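PDB 4ZXA: hydroquinone dioxygenase large subunit from Pseudomonas sp., which forms the larger of two subunits of a cupin-type, iron(II)-dependent hydroquinone 1,2-dioxygenase, which opens the aromatic ring of hydroquinone with molecular oxygen. Local coordinates for residues P321-P324 and H325-S329; K130-L133 and R134-N138; H59-A63 and D64-R68; F217-F220 and K221-S224. All blocks are in the same frame, centred on the assembly; numbering follows the deposited sequence.

Contact 1 of 4, residues P321-P324 and H325-S329; sequences PNLP and HLYES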
loop_
_atom_site.group_PDB
_atom_site.type_symbol
_atom_site.label_atom_id
_atom_site.label_comp_id
_atom_site.label_asym_id
_atom_site.label_seq_id
_atom_site.Cartn_x
_atom_site.Cartn_y
_atom_site.Cartn_z
ATOM N N PRO E 321 3.280 10.348 33.680
ATOM C CA PRO E 321 2.160 11.174 33.211
ATOM C C PRO E 321 2.529 12.535 32.596
ATOM O O PRO E 321 1.854 12.954 31.654
ATOM C CB PRO E 321 1.336 11.386 34.486
ATOM C CG PRO E 321 1.727 10.261 35.402
ATOM C CD PRO E 321 3.167 10.038 35.117
ATOM N N ASN E 322 3.555 13.219 33.099
ATOM C CA ASN E 322 3.812 14.585 32.631
ATOM C C ASN E 322 4.821 14.695 31.483
ATOM O O ASN E 322 5.383 15.764 31.237
ATOM C CB ASN E 322 4.195 15.511 33.796
ATOM C CG ASN E 322 5.612 15.254 34.323
ATOM O OD1 ASN E 322 6.226 14.232 34.019
ATOM N ND2 ASN E 322 6.138 16.195 35.102
ATOM N N LEU E 323 5.042 13.588 30.778
ATOM C CA LEU E 323 5.975 13.576 29.643
ATOM C C LEU E 323 5.713 14.686 28.616
ATOM O O LEU E 323 6.634 15.403 28.241
ATOM C CB LEU E 323 6.021 12.199 28.964
ATOM C CG LEU E 323 7.103 11.207 29.439
ATOM C CD1 LEU E 323 7.741 11.626 30.751
ATOM C CD2 LEU E 323 6.545 9.794 29.555
ATOM N N PRO E 324 4.458 14.843 28.160
ATOM C CA PRO E 324 4.211 15.927 27.195
ATOM C C PRO E 324 4.699 17.271 27.734
ATOM O O PRO E 324 5.354 18.021 27.002
ATOM C CB PRO E 324 2.687 15.920 27.039
ATOM C CG PRO E 324 2.304 14.510 27.354
ATOM C CD PRO E 324 3.245 14.058 28.438
ATOM N N HIS E 325 4.403 17.566 29.002
ATOM C CA HIS E 325 4.925 18.788 29.624
ATOM C C HIS E 325 6.453 18.864 29.540
ATOM O O HIS E 325 6.999 19.878 29.107
ATOM C CB HIS E 325 4.474 18.924 31.074
ATOM C CG HIS E 325 5.295 19.902 31.861
ATOM N ND1 HIS E 325 5.356 21.244 31.547
ATOM C CD2 HIS E 325 6.107 19.727 32.930
ATOM C CE1 HIS E 325 6.168 21.852 32.397
ATOM N NE2 HIS E 325 6.635 20.958 33.246
ATOM N N LEU E 326 7.142 17.789 29.925
ATOM C CA LEU E 326 8.612 17.800 29.888
ATOM C C LEU E 326 9.178 18.114 28.512
ATOM O O LEU E 326 10.154 18.859 28.401
ATOM C CB LEU E 326 9.189 16.497 30.405
ATOM C CG LEU E 326 8.776 16.184 31.841
ATOM C CD1 LEU E 326 9.439 14.922 32.321
ATOM C CD2 LEU E 326 9.139 17.352 32.713
ATOM N N TYR E 327 8.571 17.558 27.459
ATOM C CA TYR E 327 9.058 17.792 26.095
ATOM C C TYR E 327 8.737 19.199 25.608
ATOM O O TYR E 327 9.592 19.861 25.036
ATOM C CB TYR E 327 8.559 16.719 25.107
ATOM C CG TYR E 327 9.261 15.395 25.292
ATOM C CD1 TYR E 327 10.511 15.161 24.719
ATOM C CD2 TYR E 327 8.708 14.400 26.080
ATOM C CE1 TYR E 327 11.185 13.950 24.912
ATOM C CE2 TYR E 327 9.363 13.191 26.276
ATOM C CZ TYR E 327 10.600 12.975 25.690
ATOM O OH TYR E 327 11.234 11.776 25.889
ATOM N N GLU E 328 7.515 19.657 25.863
ATOM C CA GLU E 328 7.101 21.013 25.524
ATOM C C GLU E 328 7.918 22.095 26.273
ATOM O O GLU E 328 8.296 23.111 25.687
ATOM C CB GLU E 328 5.600 21.154 25.807
ATOM C CG GLU E 328 5.037 22.565 25.683
ATOM C CD GLU E 328 4.714 22.944 24.244
ATOM O OE1 GLU E 328 4.884 22.072 23.356
ATOM O OE2 GLU E 328 4.289 24.105 24.002
ATOM N N SER E 329 8.197 21.864 27.558
ATOM C CA SER E 329 8.976 22.794 28.396
ATOM C C SER E 329 10.418 22.945 27.975
ATOM O O SER E 329 11.052 23.951 28.270
ATOM C CB SER E 329 9.051 22.286 29.831
ATOM O OG SER E 329 7.795 21.893 30.304
#
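Asn322, Leu323 and Pro324 give their carbonyl oxygens in turn to the amides of Leu326, Tyr327 and Glu328, three i-to-i+4 bonds that open the short helix 323-329. All three are nearly straight, and the last, Glu328 N to Pro324 O, spans 2.9 Å with an N-H...O angle of 171°. Pro324 fits easily in this first turn, where a backbone N-H is not needed as a donor.

Asn322 holds the N-cap position, yet its side chain makes no capping bond. With chi1 at 73° the amide is laid against Leu326 instead, OD1 3.7 Å from Leu326 CD1 and ND2 4.0 Å from Leu326 CD2, one polar atom to each methyl. ND2 also comes to the edge of the His325 ring, 4.1 Å from His325 CD2, with amide and imidazole turned 45° apart and therefore not stacked. On the apolar side, Leu323 CD1 meets Leu326 CD1 at 4.0 Å. The Tyr327 ring brings its edge to the backbone of the first turn, CD2 lying 3.2 Å from Leu323 O.

Tyr327 OH is hydrogen-bonded to Val261 N, in the loop joining strands 251-257 and 262-266 next to the metal ligand Glu262. Leu323, Pro324 and Tyr327 pack on Arg260 of that loop, while Leu326 touches Leu59 of the small subunit, so this surface helix, following strand 310-318, packs on the loop 258-261 and also touches the partner chain.

Contact 2 of 4, residues K130-L133 and R134-N138; sequences KAIL and RDWTN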
loop_
_atom_site.group_PDB
_atom_site.type_symbol
_atom_site.label_atom_id
_atom_site.label_comp_id
_atom_site.label_asym_id
_atom_site.label_seq_id
_atom_site.Cartn_x
_atom_site.Cartn_y
_atom_site.Cartn_z
ATOM N N LYS E 130 -14.627 0.716 17.581
ATOM C CA LYS E 130 -14.881 -0.694 17.889
ATOM C C LYS E 130 -16.039 -1.194 17.055
ATOM O O LYS E 130 -16.036 -2.325 16.585
ATOM C CB LYS E 130 -15.186 -0.880 19.371
ATOM C CG LYS E 130 -13.980 -0.646 20.281
ATOM C CD LYS E 130 -14.199 -1.228 21.665
ATOM C CE LYS E 130 -12.940 -1.111 22.503
ATOM N NZ LYS E 130 -12.975 -1.964 23.732
ATOM N N ALA E 131 -17.030 -0.325 16.862
ATOM C CA ALA E 131 -18.218 -0.680 16.106
ATOM C C ALA E 131 -17.879 -0.862 14.630
ATOM O O ALA E 131 -18.454 -1.728 13.948
ATOM C CB ALA E 131 -19.316 0.380 16.292
ATOM N N ILE E 132 -16.944 -0.056 14.134
ATOM C CA ILE E 132 -16.503 -0.192 12.748
ATOM C C ILE E 132 -15.763 -1.523 12.530
ATOM O O ILE E 132 -16.074 -2.264 11.594
ATOM C CB ILE E 132 -15.655 1.016 12.285
ATOM C CG1 ILE E 132 -16.520 2.279 12.219
ATOM C CG2 ILE E 132 -15.027 0.746 10.916
ATOM C CD1 ILE E 132 -15.730 3.547 12.087
ATOM N N LEU E 133 -14.804 -1.837 13.398
ATOM C CA LEU E 133 -14.096 -3.113 13.301
ATOM C C LEU E 133 -15.090 -4.269 13.309
ATOM O O LEU E 133 -15.020 -5.169 12.473
ATOM C CB LEU E 133 -13.082 -3.291 14.439
ATOM C CG LEU E 133 -11.842 -2.402 14.464
ATOM C CD1 LEU E 133 -11.149 -2.503 15.833
ATOM C CD2 LEU E 133 -10.892 -2.784 13.332
ATOM N N ARG E 134 -16.013 -4.236 14.259
ATOM C CA ARG E 134 -17.006 -5.292 14.387
ATOM C C ARG E 134 -17.725 -5.488 13.067
ATOM O O ARG E 134 -17.823 -6.604 12.563
ATOM C CB ARG E 134 -18.007 -4.957 15.498
ATOM C CG ARG E 134 -18.882 -6.128 15.933
ATOM C CD ARG E 134 -19.798 -5.744 17.104
ATOM N NE ARG E 134 -20.565 -6.893 17.591
ATOM C CZ ARG E 134 -20.394 -7.469 18.782
ATOM N NH1 ARG E 134 -19.491 -7.004 19.646
ATOM N NH2 ARG E 134 -21.141 -8.514 19.117
ATOM N N ASP E 135 -18.209 -4.393 12.492
ATOM C CA ASP E 135 -19.011 -4.491 11.286
ATOM C C ASP E 135 -18.199 -4.823 10.016
ATOM O O ASP E 135 -18.648 -5.610 9.187
ATOM C CB ASP E 135 -19.849 -3.228 11.098
ATOM C CG ASP E 135 -20.868 -3.371 9.970
ATOM O OD1 ASP E 135 -21.854 -4.119 10.152
ATOM O OD2 ASP E 135 -20.679 -2.743 8.902
ATOM N N TRP E 136 -17.008 -4.245 9.867
ATOM C CA TRP E 136 -16.255 -4.392 8.619
ATOM C C TRP E 136 -15.296 -5.589 8.594
ATOM O O TRP E 136 -14.711 -5.914 7.545
ATOM C CB TRP E 136 -15.491 -3.105 8.293
ATOM C CG TRP E 136 -16.380 -1.917 8.094
ATOM C CD1 TRP E 136 -17.741 -1.889 8.166
ATOM C CD2 TRP E 136 -15.968 -0.581 7.783
ATOM N NE1 TRP E 136 -18.200 -0.624 7.921
ATOM C CE2 TRP E 136 -17.131 0.201 7.685
ATOM C CE3 TRP E 136 -14.724 0.024 7.575
ATOM C CZ2 TRP E 136 -17.094 1.561 7.392
ATOM C CZ3 TRP E 136 -14.689 1.376 7.285
ATOM C CH2 TRP E 136 -15.862 2.128 7.195
ATOM N N THR E 137 -15.138 -6.246 9.737
ATOM C CA THR E 137 -14.282 -7.414 9.790
ATOM C C THR E 137 -15.071 -8.711 9.647
ATOM O O THR E 137 -15.787 -9.120 10.551
ATOM C CB THR E 137 -13.459 -7.462 11.078
ATOM O OG1 THR E 137 -12.779 -6.211 11.257
ATOM C CG2 THR E 137 -12.445 -8.596 11.004
ATOM N N ASN E 138 -14.906 -9.354 8.501
ATOM C CA ASN E 138 -15.574 -10.599 8.196
ATOM C C ASN E 138 -14.891 -11.742 8.897
ATOM O O ASN E 138 -13.777 -11.589 9.383
ATOM C CB ASN E 138 -15.546 -10.829 6.690
ATOM C CG ASN E 138 -16.201 -9.705 5.932
ATOM O OD1 ASN E 138 -17.243 -9.191 6.352
ATOM N ND2 ASN E 138 -15.585 -9.290 4.828
#
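Ile132 CG2 lies over one face of the Trp136 indole, a little toward the rim, 3.5 Å from the centroid of the six-membered ring and 17° off its normal, a CH-pi contact. The two side chains run side by side in the same direction; with CG beside the backbone N (chi1 -61°), the indole leans back toward the preceding turn. The second tight spot is the helix end. Leu133 O accepts two bonds, from Thr137 N at 2.9 Å and Thr137 OG1 at 2.8 Å, arriving from opposite faces of the carbonyl plane.

Around the helix the grip slackens. Lys130 and Arg134 meet through the backbone, Arg134 N to Lys130 O at 3.0 Å, and their side chains lead off at the surface, Arg134 making weak, long ion pairs with Glu160 and Glu166.

Met70 and Val74 of helix 63-75 pack against the buried side; the backbone O of Arg30 accepts from Trp136 NE1 and its N donates to Asp135 OD2. The chemistry implies a helix end closed partly by its own threonine, with Lys157 NZ bonding Asp135 O, and an indole whose turn the CH-pi contact and the NE1 bond probably fix.

Contact 3 of 4, residues H59-A63 and D64-R68; sequences HLIPA and DIFLR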
loop_
_atom_site.group_PDB
_atom_site.type_symbol
_atom_site.label_atom_id
_atom_site.label_comp_id
_atom_site.label_asym_id
_atom_site.label_seq_id
_atom_site.Cartn_x
_atom_site.Cartn_y
_atom_site.Cartn_z
ATOM N N HIS E 59 -11.659 10.049 0.378
ATOM C CA HIS E 59 -10.399 9.342 0.296
ATOM C C HIS E 59 -10.586 7.831 0.490
ATOM O O HIS E 59 -11.308 7.384 1.384
ATOM C CB HIS E 59 -9.415 9.926 1.304
ATOM C CG HIS E 59 -8.092 9.237 1.312
ATOM N ND1 HIS E 59 -7.167 9.397 0.307
ATOM C CD2 HIS E 59 -7.540 8.377 2.202
ATOM C CE1 HIS E 59 -6.097 8.677 0.577
ATOM N NE2 HIS E 59 -6.294 8.050 1.723
ATOM N N LEU E 60 -9.947 7.049 -0.366
ATOM C CA LEU E 60 -10.070 5.605 -0.291
ATOM C C LEU E 60 -8.834 4.984 0.346
ATOM O O LEU E 60 -7.704 5.406 0.092
ATOM C CB LEU E 60 -10.279 5.003 -1.684
ATOM C CG LEU E 60 -11.675 4.833 -2.293
ATOM C CD1 LEU E 60 -12.781 5.447 -1.437
ATOM C CD2 LEU E 60 -11.687 5.394 -3.707
ATOM N N ILE E 61 -9.066 3.977 1.179
ATOM C CA ILE E 61 -8.005 3.147 1.705
ATOM C C ILE E 61 -8.432 1.685 1.576
ATOM O O ILE E 61 -9.527 1.322 2.001
ATOM C CB ILE E 61 -7.716 3.483 3.178
ATOM C CG1 ILE E 61 -7.397 4.971 3.327
ATOM C CG2 ILE E 61 -6.594 2.627 3.712
ATOM C CD1 ILE E 61 -7.311 5.429 4.770
ATOM N N PRO E 62 -7.576 0.847 0.974
ATOM C CA PRO E 62 -7.840 -0.600 0.855
ATOM C C PRO E 62 -8.263 -1.174 2.211
ATOM O O PRO E 62 -7.626 -0.867 3.220
ATOM C CB PRO E 62 -6.479 -1.175 0.460
ATOM C CG PRO E 62 -5.780 -0.023 -0.231
ATOM C CD PRO E 62 -6.235 1.218 0.494
ATOM N N ALA E 63 -9.307 -2.000 2.218
ATOM C CA ALA E 63 -9.985 -2.410 3.443
ATOM C C ALA E 63 -9.089 -3.157 4.414
ATOM O O ALA E 63 -9.235 -3.013 5.632
ATOM C CB ALA E 63 -11.221 -3.250 3.112
ATOM N N ASP E 64 -8.179 -3.973 3.893
ATOM C CA ASP E 64 -7.271 -4.668 4.795
ATOM C C ASP E 64 -6.315 -3.681 5.476
ATOM O O ASP E 64 -6.156 -3.720 6.688
ATOM C CB ASP E 64 -6.527 -5.827 4.120
ATOM C CG ASP E 64 -5.729 -5.395 2.900
ATOM O OD1 ASP E 64 -5.934 -4.261 2.408
ATOM O OD2 ASP E 64 -4.899 -6.213 2.424
ATOM N N ILE E 65 -5.711 -2.782 4.706
ATOM C CA ILE E 65 -4.842 -1.750 5.269
ATOM C C ILE E 65 -5.582 -0.943 6.338
ATOM O O ILE E 65 -5.072 -0.753 7.457
ATOM C CB ILE E 65 -4.247 -0.850 4.154
ATOM C CG1 ILE E 65 -3.338 -1.698 3.257
ATOM C CG2 ILE E 65 -3.485 0.321 4.721
ATOM C CD1 ILE E 65 -2.707 -0.931 2.132
ATOM N N PHE E 66 -6.799 -0.516 6.002
ATOM C CA PHE E 66 -7.625 0.260 6.920
ATOM C C PHE E 66 -7.910 -0.473 8.217
ATOM O O PHE E 66 -7.754 0.098 9.297
ATOM C CB PHE E 66 -8.956 0.644 6.283
ATOM C CG PHE E 66 -9.765 1.589 7.114
ATOM C CD1 PHE E 66 -10.705 1.114 8.014
ATOM C CD2 PHE E 66 -9.583 2.958 6.998
ATOM C CE1 PHE E 66 -11.462 1.994 8.795
ATOM C CE2 PHE E 66 -10.339 3.853 7.771
ATOM C CZ PHE E 66 -11.279 3.368 8.665
ATOM N N LEU E 67 -8.345 -1.726 8.113
ATOM C CA LEU E 67 -8.681 -2.509 9.301
ATOM C C LEU E 67 -7.480 -2.790 10.200
ATOM O O LEU E 67 -7.598 -2.685 11.420
ATOM C CB LEU E 67 -9.385 -3.817 8.937
ATOM C CG LEU E 67 -10.769 -3.578 8.337
ATOM C CD1 LEU E 67 -11.268 -4.837 7.670
ATOM C CD2 LEU E 67 -11.741 -3.077 9.417
ATOM N N ARG E 68 -6.333 -3.140 9.622
ATOM C CA ARG E 68 -5.154 -3.383 10.451
ATOM C C ARG E 68 -4.817 -2.111 11.231
ATOM O O ARG E 68 -4.487 -2.162 12.431
ATOM C CB ARG E 68 -3.949 -3.814 9.611
ATOM C CG ARG E 68 -4.152 -5.086 8.810
ATOM C CD ARG E 68 -2.834 -5.597 8.227
ATOM N NE ARG E 68 -3.067 -6.590 7.181
ATOM C CZ ARG E 68 -2.990 -6.339 5.876
ATOM N NH1 ARG E 68 -2.662 -5.124 5.439
ATOM N NH2 ARG E 68 -3.236 -7.313 5.012
#
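Pro62 and Ala63 begin helix 63-75 by giving their carbonyl oxygens to Phe66 and Leu67. The bond from Phe66 N to Pro62 O, 2.9 Å long and nearly straight, ties the last residue of strand 55-62 to the first helical turn.

The polar side-chain work falls to Asp64. Its CG sits between the backbone N and the carbonyl carbon (chi1 57°), which folds the carboxylate back on the helix start. There Asp64 OD1 accepts from Ile65 N at 2.7 Å, the N-H coming from above the carboxylate plane, 49° out of it. Asp64 OD2 takes a weak bond from Arg68 NH2 at 3.3 Å, part of a salt bridge, and Asp64 CB lies against a face of the same guanidinium group. Cut back to an alanine, this position would probably leave the Ile65 amide without its carboxylate acceptor and Arg68 without its charged mate one turn back.

The apolar contacts turn on Ile61. Its CG2 reaches Ile65 CG2 at 4.0 Å and Phe66 CB at the same distance, while Ile61 CD1 comes to the edge of the Phe66 ring; these side chains cross at about right angles. Pro62 CG and Ile65 CD1 instead run alongside each other, 4.0 Å apart.

Strand and helix segments themselves meet at 85°, a sharp corner between the edge of the five-stranded sheet and the helix. Phe66 makes an edge-to-face contact with Phe85, Leu67 packs on helix 122-136, and Pro62 touches Ile251 of the second copy of this protein.

Contact 4 of 4, residues F217-F220 and K221-S224; sequences FSLF and KYLS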
loop_
_atom_site.group_PDB
_atom_site.type_symbol
_atom_site.label_atom_id
_atom_site.label_comp_id
_atom_site.label_asym_id
_atom_site.label_seq_id
_atom_site.Cartn_x
_atom_site.Cartn_y
_atom_site.Cartn_z
ATOM N N PHE E 217 10.314 -16.903 34.084
ATOM C CA PHE E 217 9.691 -17.622 32.966
ATOM C C PHE E 217 10.514 -17.433 31.708
ATOM O O PHE E 217 11.449 -16.634 31.688
ATOM C CB PHE E 217 8.249 -17.147 32.725
ATOM C CG PHE E 217 8.149 -15.734 32.199
ATOM C CD1 PHE E 217 8.413 -14.653 33.022
ATOM C CD2 PHE E 217 7.782 -15.492 30.892
ATOM C CE1 PHE E 217 8.327 -13.348 32.545
ATOM C CE2 PHE E 217 7.681 -14.198 30.411
ATOM C CZ PHE E 217 7.957 -13.122 31.241
ATOM N N SER E 218 10.185 -18.167 30.656
ATOM C CA SER E 218 10.889 -17.979 29.403
ATOM C C SER E 218 10.188 -16.941 28.554
ATOM O O SER E 218 9.100 -17.175 28.036
ATOM C CB SER E 218 11.011 -19.281 28.626
ATOM O OG SER E 218 11.469 -19.021 27.316
ATOM N N LEU E 219 10.831 -15.792 28.415
ATOM C CA LEU E 219 10.311 -14.721 27.594
ATOM C C LEU E 219 10.278 -15.091 26.090
ATOM O O LEU E 219 9.326 -14.759 25.392
ATOM C CB LEU E 219 11.112 -13.439 27.843
ATOM C CG LEU E 219 10.713 -12.190 27.049
ATOM C CD1 LEU E 219 9.301 -11.715 27.427
ATOM C CD2 LEU E 219 11.745 -11.072 27.235
ATOM N N PHE E 220 11.307 -15.769 25.591
ATOM C CA PHE E 220 11.333 -16.131 24.168
ATOM C C PHE E 220 10.193 -17.102 23.835
ATOM O O PHE E 220 9.563 -17.001 22.771
ATOM C CB PHE E 220 12.689 -16.713 23.755
ATOM C CG PHE E 220 13.798 -15.695 23.700
ATOM C CD1 PHE E 220 13.573 -14.370 24.076
ATOM C CD2 PHE E 220 15.070 -16.059 23.263
ATOM C CE1 PHE E 220 14.596 -13.422 24.019
ATOM C CE2 PHE E 220 16.095 -15.124 23.206
ATOM C CZ PHE E 220 15.855 -13.799 23.588
ATOM N N LYS E 221 9.938 -18.028 24.758
ATOM C CA LYS E 221 8.822 -18.966 24.648
ATOM C C LYS E 221 7.490 -18.222 24.669
ATOM O O LYS E 221 6.581 -18.486 23.891
ATOM C CB LYS E 221 8.864 -19.986 25.808
ATOM C CG LYS E 221 7.602 -20.837 25.943
ATOM C CD LYS E 221 7.662 -21.776 27.147
ATOM C CE LYS E 221 6.345 -22.531 27.330
ATOM N NZ LYS E 221 6.397 -23.544 28.420
ATOM N N TYR E 222 7.387 -17.293 25.596
ATOM C CA TYR E 222 6.196 -16.497 25.746
ATOM C C TYR E 222 5.957 -15.721 24.452
ATOM O O TYR E 222 4.842 -15.725 23.917
ATOM C CB TYR E 222 6.402 -15.581 26.949
ATOM C CG TYR E 222 5.287 -14.620 27.254
ATOM C CD1 TYR E 222 4.294 -14.943 28.169
ATOM C CD2 TYR E 222 5.251 -13.375 26.652
ATOM C CE1 TYR E 222 3.294 -14.057 28.460
ATOM C CE2 TYR E 222 4.252 -12.495 26.922
ATOM C CZ TYR E 222 3.279 -12.829 27.831
ATOM O OH TYR E 222 2.292 -11.912 28.100
ATOM N N LEU E 223 7.004 -15.085 23.926
ATOM C CA LEU E 223 6.871 -14.375 22.655
ATOM C C LEU E 223 6.561 -15.340 21.511
ATOM O O LEU E 223 5.744 -15.038 20.645
ATOM C CB LEU E 223 8.114 -13.538 22.333
ATOM C CG LEU E 223 8.392 -12.409 23.331
ATOM C CD1 LEU E 223 9.605 -11.600 22.900
ATOM C CD2 LEU E 223 7.176 -11.512 23.509
ATOM N N SER E 224 7.191 -16.513 21.521
ATOM C CA SER E 224 7.017 -17.457 20.415
ATOM C C SER E 224 5.552 -17.841 20.277
ATOM O O SER E 224 5.120 -18.326 19.227
ATOM C CB SER E 224 7.892 -18.711 20.590
ATOM O OG SER E 224 7.378 -19.606 21.573
#
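Phe217 points the edge of its ring at the face of Tyr222 in an offset edge-to-face pair, centroids 5.7 Å apart and planes at 72°. Tyr222 CB lies in the plane of the phenylalanine, 3.9 Å from Phe217 CE2, so the phenyl edge rests on the root of the tyrosine. The Tyr222 ring also receives Leu219 CD1, 4.4 Å from Tyr222 CD2, and a cation-pi contact from Arg185. Phe220, turned elsewhere, meets Phe14 of the small subunit with the two rings almost parallel.

Beside the aromatics the helix is capped. Ser218, the N-cap residue, has OG anti to its own backbone N (chi1 169°), where it accepts from Lys221 N at 3.1 Å with an N-H...O angle of 156°. Its carbonyl oxygen takes Tyr222 N at 3.0 Å, so one residue satisfies two amides of the first turn. Without the hydroxyl, as with an alanine here, the buried Lys221 amide would probably lose its capping acceptor and the helix start would be likely to fray. Lys221 runs out extended to a salt bridge with Glu201, whose other carboxylate oxygen accepts from Ser218 N. One turn on, Ser224 OG donates to Lys221 O at 2.7 Å and also meets Gln199.

Leu219 CD1 lies 4.3 Å from Leu223 CG, and both leucines pack on Pro245 of strand 241-249, with Phe220 and Leu223 on Met312 of strand 310-318. Phe217 and Ser218 pair antiparallel with a strand of the small subunit, carrying the sheet across the interface.

From the N terminus, contact 3 turns strand 55-62 into helix 63-75, contact 2 finishes helix 122-136, contact 4 starts helix 219-224 after strand 216-218, and contact 1 starts helix 323-329 near the C terminus. All four are local turns in series; none encloses or crosses another. Only contacts 2 and 3 touch, their centres 12 Å apart: Trp136 CZ3 packs on Phe66 CE1 at 3.6 Å, and Leu67 meets Leu133, Trp136 and Thr137, joining two helices of the N-terminal region. Contact 1 lies on the opposite side of the chain's centre from both, about 34 Å from contact 4 between centres. Contacts 1 and 4 each face the small subunit, and contact 3 the second large subunit.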